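Local coordinates for protein pyridoxal kinase (Lactobacillus plantarum, PDB 3H74) that probably phosphorylates pyridoxal at the expense of ATP to give pyridoxal 5'-phosphate, as a pyridoxal kinase of the ribokinase superfamily, at residues 139-144 / 178-183; 185-190 / 203-208. All coordinates share one frame; numbering follows the deposited sequence.

Contact 1: residues 139-144 / 178-183; sequences LPNTTE and ITDVQR. With SO4 (sulfate ion), chain B.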
# COMPACT_ATOMS: atom_id res chain seq x y z
N LEU A 139 2.20 -3.16 5.17
CA LEU A 139 1.56 -4.15 4.29
C LEU A 139 2.54 -4.83 3.33
O LEU A 139 2.32 -4.86 2.12
CB LEU A 139 0.44 -3.46 3.49
CG LEU A 139 -0.68 -2.82 4.31
CD1 LEU A 139 -1.61 -2.00 3.40
CD2 LEU A 139 -1.48 -3.88 5.08
N PRO A 140 3.64 -5.41 3.87
CA PRO A 140 4.58 -6.09 3.00
C PRO A 140 3.99 -7.35 2.38
O PRO A 140 3.14 -8.01 2.99
CB PRO A 140 5.70 -6.50 3.97
CG PRO A 140 5.00 -6.65 5.28
CD PRO A 140 4.04 -5.51 5.29
N ASN A 141 4.44 -7.68 1.18
CA ASN A 141 4.26 -9.03 0.67
C ASN A 141 5.37 -9.92 1.27
O ASN A 141 6.15 -9.47 2.11
CB ASN A 141 4.22 -9.05 -0.87
CG ASN A 141 5.52 -8.59 -1.51
OD1 ASN A 141 6.59 -8.75 -0.94
ND2 ASN A 141 5.43 -8.04 -2.72
N THR A 142 5.42 -11.17 0.83
CA THR A 142 6.32 -12.15 1.43
C THR A 142 7.79 -11.84 1.11
O THR A 142 8.68 -12.07 1.94
CB THR A 142 5.91 -13.59 1.00
OG1 THR A 142 4.71 -13.94 1.68
CG2 THR A 142 6.97 -14.61 1.33
N THR A 143 8.04 -11.28 -0.07
CA THR A 143 9.38 -10.83 -0.45
C THR A 143 9.83 -9.67 0.44
O THR A 143 10.95 -9.65 0.97
CB THR A 143 9.43 -10.40 -1.94
OG1 THR A 143 9.07 -11.50 -2.77
CG2 THR A 143 10.82 -9.93 -2.33
N GLU A 144 8.95 -8.69 0.60
CA GLU A 144 9.23 -7.50 1.39
C GLU A 144 9.41 -7.82 2.87
O GLU A 144 10.24 -7.21 3.54
CB GLU A 144 8.15 -6.46 1.16
CG GLU A 144 8.24 -5.90 -0.25
CD GLU A 144 6.93 -5.40 -0.83
OE1 GLU A 144 5.85 -5.57 -0.21
OE2 GLU A 144 7.00 -4.83 -1.95
N ILE A 178 1.35 -9.32 6.50
CA ILE A 178 1.83 -9.86 5.23
C ILE A 178 0.62 -10.16 4.35
O ILE A 178 -0.31 -10.82 4.79
CB ILE A 178 2.73 -11.11 5.42
CG1 ILE A 178 3.96 -10.74 6.26
CG2 ILE A 178 3.15 -11.68 4.07
CD1 ILE A 178 4.84 -11.93 6.64
N THR A 179 0.64 -9.68 3.10
CA THR A 179 -0.59 -9.58 2.29
C THR A 179 -0.85 -10.67 1.23
O THR A 179 -1.92 -10.68 0.60
CB THR A 179 -0.67 -8.21 1.58
OG1 THR A 179 0.46 -8.07 0.72
CG2 THR A 179 -0.71 -7.07 2.61
N ASP A 180 0.10 -11.57 1.03
CA ASP A 180 0.02 -12.56 -0.05
C ASP A 180 0.17 -13.99 0.47
O ASP A 180 0.65 -14.88 -0.25
CB ASP A 180 1.09 -12.27 -1.11
CG ASP A 180 2.51 -12.37 -0.55
OD1 ASP A 180 2.66 -12.56 0.68
OD2 ASP A 180 3.48 -12.28 -1.34
N VAL A 181 -0.23 -14.20 1.71
CA VAL A 181 -0.10 -15.51 2.32
C VAL A 181 -1.14 -16.45 1.71
O VAL A 181 -2.33 -16.14 1.69
CB VAL A 181 -0.26 -15.45 3.85
CG1 VAL A 181 -0.23 -16.85 4.46
CG2 VAL A 181 0.83 -14.60 4.47
N GLN A 182 -0.66 -17.58 1.20
CA GLN A 182 -1.53 -18.59 0.62
C GLN A 182 -1.78 -19.73 1.59
O GLN A 182 -0.84 -20.23 2.23
CB GLN A 182 -0.95 -19.09 -0.71
CG GLN A 182 -0.97 -18.01 -1.78
CD GLN A 182 -0.44 -18.48 -3.12
OE1 GLN A 182 0.49 -17.89 -3.66
NE2 GLN A 182 -1.04 -19.52 -3.66
N ARG A 183 -3.04 -20.11 1.73
CA ARG A 183 -3.42 -21.27 2.52
C ARG A 183 -4.43 -22.04 1.71
O ARG A 183 -5.53 -21.55 1.45
CB ARG A 183 -4.03 -20.85 3.86
CG ARG A 183 -3.01 -20.39 4.87
CD ARG A 183 -3.63 -20.26 6.23
NE ARG A 183 -2.66 -19.81 7.23
CZ ARG A 183 -2.95 -19.58 8.50
NH1 ARG A 183 -4.19 -19.75 8.95
NH2 ARG A 183 -2.00 -19.17 9.33
S SO4 B . 2.06 -6.46 -4.08
O1 SO4 B . 2.77 -5.34 -3.46
O2 SO4 B . 2.79 -7.70 -3.86
O3 SO4 B . 0.70 -6.55 -3.56
O4 SO4 B . 1.99 -6.23 -5.53
O HOH W 1 6.39 -11.62 -2.60

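Contact 2: residues 185-190 / 203-208; sequences DQIGCA and ARRLPG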
# COMPACT_ATOMS: atom_id res chain seq x y z
N ASP A 185 -6.43 -23.09 -1.13
CA ASP A 185 -6.90 -22.31 -2.28
C ASP A 185 -7.17 -20.82 -2.01
O ASP A 185 -7.73 -20.14 -2.87
CB ASP A 185 -8.13 -22.99 -2.88
CG ASP A 185 -9.18 -23.31 -1.85
OD1 ASP A 185 -9.38 -22.52 -0.91
OD2 ASP A 185 -9.81 -24.37 -2.00
N GLN A 186 -6.79 -20.35 -0.82
CA GLN A 186 -7.02 -18.96 -0.42
C GLN A 186 -5.74 -18.14 -0.52
O GLN A 186 -4.63 -18.67 -0.44
CB GLN A 186 -7.54 -18.90 1.02
CG GLN A 186 -8.70 -19.85 1.31
CD GLN A 186 -10.05 -19.32 0.86
OE1 GLN A 186 -10.73 -19.93 0.04
NE2 GLN A 186 -10.44 -18.17 1.40
N ILE A 187 -5.91 -16.83 -0.73
CA ILE A 187 -4.81 -15.89 -0.58
C ILE A 187 -5.31 -14.75 0.31
O ILE A 187 -6.47 -14.38 0.27
CB ILE A 187 -4.25 -15.41 -1.95
CG1 ILE A 187 -2.92 -14.66 -1.75
CG2 ILE A 187 -5.29 -14.59 -2.73
CD1 ILE A 187 -2.13 -14.39 -3.03
N GLY A 188 -4.43 -14.21 1.15
CA GLY A 188 -4.85 -13.17 2.07
C GLY A 188 -3.77 -12.69 3.01
O GLY A 188 -2.58 -12.81 2.72
N CYS A 189 -4.23 -12.15 4.13
CA CYS A 189 -3.38 -11.42 5.06
C CYS A 189 -3.15 -12.20 6.34
O CYS A 189 -4.07 -12.82 6.89
CB CYS A 189 -4.04 -10.08 5.40
SG CYS A 189 -4.15 -8.91 4.02
N ALA A 190 -1.92 -12.15 6.83
CA ALA A 190 -1.58 -12.74 8.12
C ALA A 190 -0.98 -11.68 9.02
O ALA A 190 -0.22 -10.83 8.56
CB ALA A 190 -0.61 -13.89 7.95
N ALA A 203 -9.32 -14.93 0.85
CA ALA A 203 -10.42 -15.16 -0.05
C ALA A 203 -9.91 -16.14 -1.10
O ALA A 203 -8.70 -16.27 -1.30
CB ALA A 203 -10.87 -13.85 -0.69
N ARG A 204 -10.83 -16.84 -1.75
CA ARG A 204 -10.45 -17.85 -2.73
C ARG A 204 -9.70 -17.22 -3.90
O ARG A 204 -10.21 -16.29 -4.53
CB ARG A 204 -11.69 -18.60 -3.19
CG ARG A 204 -11.41 -19.85 -4.02
CD ARG A 204 -12.68 -20.71 -4.19
NE ARG A 204 -13.19 -21.19 -2.91
CZ ARG A 204 -13.07 -22.44 -2.46
NH1 ARG A 204 -12.50 -23.38 -3.20
NH2 ARG A 204 -13.56 -22.75 -1.27
N ARG A 205 -8.50 -17.71 -4.17
CA ARG A 205 -7.62 -17.14 -5.17
C ARG A 205 -8.20 -17.33 -6.57
O ARG A 205 -8.66 -18.42 -6.93
CB ARG A 205 -6.25 -17.79 -5.03
CG ARG A 205 -5.11 -17.17 -5.81
CD ARG A 205 -3.79 -17.80 -5.36
NE ARG A 205 -3.74 -19.25 -5.56
CZ ARG A 205 -3.89 -20.18 -4.61
NH1 ARG A 205 -4.09 -19.85 -3.34
NH2 ARG A 205 -3.83 -21.47 -4.93
N LEU A 206 -8.18 -16.25 -7.35
CA LEU A 206 -8.70 -16.25 -8.71
C LEU A 206 -7.53 -16.35 -9.69
O LEU A 206 -6.43 -15.91 -9.38
CB LEU A 206 -9.52 -14.97 -8.97
CG LEU A 206 -10.63 -14.70 -7.95
CD1 LEU A 206 -11.34 -13.38 -8.24
CD2 LEU A 206 -11.65 -15.85 -7.90
N PRO A 207 -7.76 -16.95 -10.87
CA PRO A 207 -6.67 -17.14 -11.83
C PRO A 207 -6.19 -15.84 -12.44
O PRO A 207 -6.98 -14.91 -12.63
CB PRO A 207 -7.31 -18.02 -12.92
CG PRO A 207 -8.77 -17.70 -12.84
CD PRO A 207 -9.04 -17.49 -11.38
N GLY A 208 -4.90 -15.78 -12.75
CA GLY A 208 -4.32 -14.64 -13.44
C GLY A 208 -3.59 -13.71 -12.50
O GLY A 208 -3.58 -13.91 -11.28
O HOH W 2 -8.15 -20.77 -5.59

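Contact 1: residues 139-144 / 178-183
The carboxylate of Asp180 meets the first turn of helix 142-149 with both oxygens, each on its syn side. OD2 takes Thr142 N at 3.1 Å in a nearly straight bond (172°), and OD1 takes Thr142 OG1 at 2.7 Å; both donors lie somewhat out of the carboxylate plane. With CG set between its own backbone N and carbonyl carbon (chi1 62°), Asp180 reaches over to the helix start, where the negative charge would probably be favoured by the helix dipole. A water that accepts from Thr143 N lies near Asp180 OD2 and may donate to it. Were Asp180 replaced by an alanine, Thr142 N and OG1 would probably lose the carboxylate that accepts from both. The Asn141 amide is gripped through both its ends: OD1 accepts Glu144 N at 2.8 Å, and ND2 points at O2 of a sulfate, 2.9 Å off. Glu144 OE1 returns a bond on its anti side from Asn141 N, completing a capping box. The Asn-Thr-Thr-Glu sequence fits the NxxE motif of ribokinase-type kinases, found near the metal and phosphate site; the sulfate, probably from the crystallisation liquor, is consistent with a phosphate-binding place. Thr179 N donates to Pro140 O at 3.0 Å, and Thr179 CG2 packs 3.9 Å from Leu139 CB, the side chains crossing at about a right angle. Here strand 137-138 of the central sheet gives way to helix 142-149 and the chain turns a corner at Thr179; helix 159-167 packs against Ile178, and helix 213-226 against Leu139 and Thr179.

Contact 2: residues 185-190 / 203-208
Three backbone hydrogen bonds join residues 185-187 to residues 203-205. Ile187 and Ala203 form a hydrogen-bonded antiparallel pair, with Ile187 N to Ala203 O at 2.9 Å and Ala203 N to Ile187 O at 3.0 Å, while Gln186 and Arg204 make the neighbouring non-hydrogen-bonded pair. One residue beyond the strand end, Arg205 N still reaches Asp185 O, 2.9 Å away and in the carbonyl plane. A water bridges Asp185 O and Arg205 O, giving that carbonyl of Asp185 a second donor. Among the charged groups, Asp185 OD2 approaches Arg204 NH1 to 3.1 Å, a salt bridge without a directed N-H: the carboxylate lies over one guanidinium face, offset toward its rim, and the two planes are 44° apart. Arg204 gets there by running out extended and then bending at chi3 (-62°). The Arg205 guanidinium is placed differently, presenting its edge to Gln186 O in plane, with NH1 3.2 Å from that oxygen; NH1 also has a weak hydrogen bond to Ala184 O. Apolar contact is slight: Ile187 CG2 rests 4.0 Å from Arg205 CG, and the arginine methylenes pass across the isoleucine branch at about a right angle. The arrangement is the open end of an antiparallel beta hairpin, strands 186-192 and 198-204, where the second strand leaves its partner.

In the fold
Strand 178-183 of contact 1 and strand 186-192 of contact 2 are consecutive antiparallel neighbours in one three-stranded sheet, so the two contacts meet directly: Val181 O lies 2.9 Å from Gly188 N and Ile178 O 2.9 Å from Ala190 N, both probable hydrogen bonds, and Gln182 packs on Arg205. Their centres are about 11 Å apart. Contact 1 is partly buried and joins this small sheet to a helix start beside the main seven-stranded sheet; its chemistry is mainly side-chain oxygens receiving the N-H groups and a hydroxyl at that helix start. Contact 2 lies at the surface, stays within the small sheet, and relies on strand pairing supplemented by arginines at its solvent-facing margin.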